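Local structure of putative HpcE protein (Mycolicibacterium smegmatis, 6V77) at residues 19-24 with 44-49. The protein belongs to the fumarylacetoacetate hydrolase (FAH) family, is named a putative HpcE protein and carries a zinc ion in the model. Sequence-based numbering, arbitrary orientation.
Sequences VDVAKA and QEWART
Trp46 reaches across from helix 40-49 and sets its six-membered ring against Val21 and Ala24, meeting the Ala24 carbonyl carbon and the Val21 carbonyl oxygen obliquely, while a water sits in the ring plane at the indole edge. Phe29 also meets the indole, the two ring planes inclined at about 45°. The contact is helix-to-helix packing in the N-terminal part of this FAH-family protein: strand 17-20 ends a β-hairpin with strand 9-14, and the short helix 21-24 that follows directly leans on helix 40-49 through one tryptophan. With CG anti to the backbone N (chi1 165°), the indole extends from its helix far enough to bridge the gap; the nearest CA atoms, those of Val21 and Ala47, are still 9.1 Å apart. The closest approach is Trp46 CZ2 to Ala24 C at 3.8 Å, with Ala24 CB 4.0 Å from Trp46 CH2. Val21 stands farther from the indole, its CG1 lying 4.4 Å from Trp46 CZ3; this buried valine also packs on Ile10 and Phe29.

Asp20 is the N-cap of helix 21-24: its OD2 accepts from Lys23 N at 2.9 Å in a nearly straight bond (171°), and its OD1 forms a salt bridge with Arg9 of the hairpin, so one carboxylate ties helix and strand together. Within helix 40-49, and without touching 19-24, Arg48 makes a salt bridge with Glu45: NE turns to OE1, and NH2 meets the syn lone pair of OE2 at 2.6 Å, close to the guanidinium plane. Thr49 CG2 lies over one face of that guanidinium group. The polar link between the segments is a single water, which accepts from Trp46 NE1 at 3.0 Å and donates to Ala24 O at 3.0 Å.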
# COMPACT_ATOMS: atom_id res chain seq x y z
N VAL B 19 21.30 -13.52 17.12
CA VAL B 19 21.53 -12.52 18.15
C VAL B 19 20.45 -11.46 18.04
O VAL B 19 20.21 -10.91 16.96
CB VAL B 19 22.93 -11.88 18.01
CG1 VAL B 19 23.00 -10.61 18.83
CG2 VAL B 19 24.01 -12.89 18.42
N ASP B 20 19.80 -11.15 19.17
CA ASP B 20 18.76 -10.13 19.21
C ASP B 20 19.41 -8.77 19.04
O ASP B 20 20.27 -8.39 19.83
CB ASP B 20 18.01 -10.21 20.54
CG ASP B 20 16.84 -9.24 20.62
OD1 ASP B 20 15.69 -9.66 20.40
OD2 ASP B 20 17.07 -8.05 20.90
N VAL B 21 19.00 -8.02 18.00
CA VAL B 21 19.71 -6.79 17.67
C VAL B 21 19.52 -5.73 18.75
O VAL B 21 20.47 -5.03 19.13
CB VAL B 21 19.27 -6.26 16.29
CG1 VAL B 21 19.78 -4.82 16.07
CG2 VAL B 21 19.77 -7.20 15.20
N ALA B 22 18.29 -5.58 19.25
CA ALA B 22 18.03 -4.51 20.21
C ALA B 22 18.80 -4.73 21.50
O ALA B 22 19.39 -3.79 22.05
CB ALA B 22 16.53 -4.39 20.48
N LYS B 23 18.82 -5.97 22.01
CA LYS B 23 19.61 -6.26 23.20
C LYS B 23 21.10 -6.07 22.93
O LYS B 23 21.82 -5.49 23.75
CB LYS B 23 19.34 -7.68 23.70
CG LYS B 23 17.90 -7.93 24.13
CD LYS B 23 17.74 -9.32 24.73
CE LYS B 23 16.27 -9.63 25.00
NZ LYS B 23 16.05 -11.08 25.30
N ALA B 24 21.58 -6.56 21.79
CA ALA B 24 23.01 -6.52 21.51
C ALA B 24 23.50 -5.08 21.38
O ALA B 24 24.60 -4.75 21.82
CB ALA B 24 23.32 -7.30 20.23
N GLN B 44 24.50 -1.09 9.79
CA GLN B 44 25.57 -1.91 9.22
C GLN B 44 26.93 -1.51 9.77
O GLN B 44 27.78 -2.38 10.02
CB GLN B 44 25.55 -1.82 7.70
CG GLN B 44 24.32 -2.49 7.09
CD GLN B 44 24.64 -3.17 5.79
OE1 GLN B 44 25.00 -2.53 4.80
NE2 GLN B 44 24.51 -4.50 5.77
N GLU B 45 27.16 -0.22 9.96
CA GLU B 45 28.42 0.21 10.55
C GLU B 45 28.56 -0.31 11.97
O GLU B 45 29.63 -0.78 12.36
CB GLU B 45 28.54 1.74 10.51
CG GLU B 45 29.82 2.28 11.15
CD GLU B 45 31.10 1.72 10.54
OE1 GLU B 45 31.08 1.30 9.36
OE2 GLU B 45 32.13 1.69 11.25
N TRP B 46 27.49 -0.23 12.77
CA TRP B 46 27.53 -0.78 14.13
C TRP B 46 27.84 -2.27 14.11
O TRP B 46 28.71 -2.76 14.84
CB TRP B 46 26.21 -0.52 14.85
CG TRP B 46 26.08 -1.35 16.09
CD1 TRP B 46 26.59 -1.07 17.32
CD2 TRP B 46 25.42 -2.61 16.20
NE1 TRP B 46 26.29 -2.09 18.20
CE2 TRP B 46 25.57 -3.04 17.53
CE3 TRP B 46 24.72 -3.43 15.30
CZ2 TRP B 46 25.04 -4.25 17.99
CZ3 TRP B 46 24.19 -4.63 15.76
CH2 TRP B 46 24.35 -5.02 17.10
N ALA B 47 27.11 -3.02 13.27
CA ALA B 47 27.32 -4.46 13.20
C ALA B 47 28.75 -4.81 12.80
O ALA B 47 29.29 -5.81 13.27
CB ALA B 47 26.35 -5.08 12.20
N ARG B 48 29.38 -4.00 11.95
CA ARG B 48 30.73 -4.31 11.50
C ARG B 48 31.72 -4.39 12.65
O ARG B 48 32.65 -5.20 12.62
CB ARG B 48 31.20 -3.26 10.48
CG ARG B 48 32.57 -3.52 9.89
CD ARG B 48 33.03 -2.38 9.00
NE ARG B 48 33.18 -1.13 9.74
CZ ARG B 48 34.31 -0.74 10.33
NH1 ARG B 48 35.39 -1.50 10.28
NH2 ARG B 48 34.35 0.41 10.99
N THR B 49 31.55 -3.57 13.68
CA THR B 49 32.52 -3.52 14.77
C THR B 49 31.94 -3.93 16.11
O THR B 49 32.63 -3.83 17.13
CB THR B 49 33.12 -2.12 14.86
OG1 THR B 49 32.07 -1.15 14.96
CG2 THR B 49 33.93 -1.82 13.61
O HOH W 1 26.88 -2.95 21.03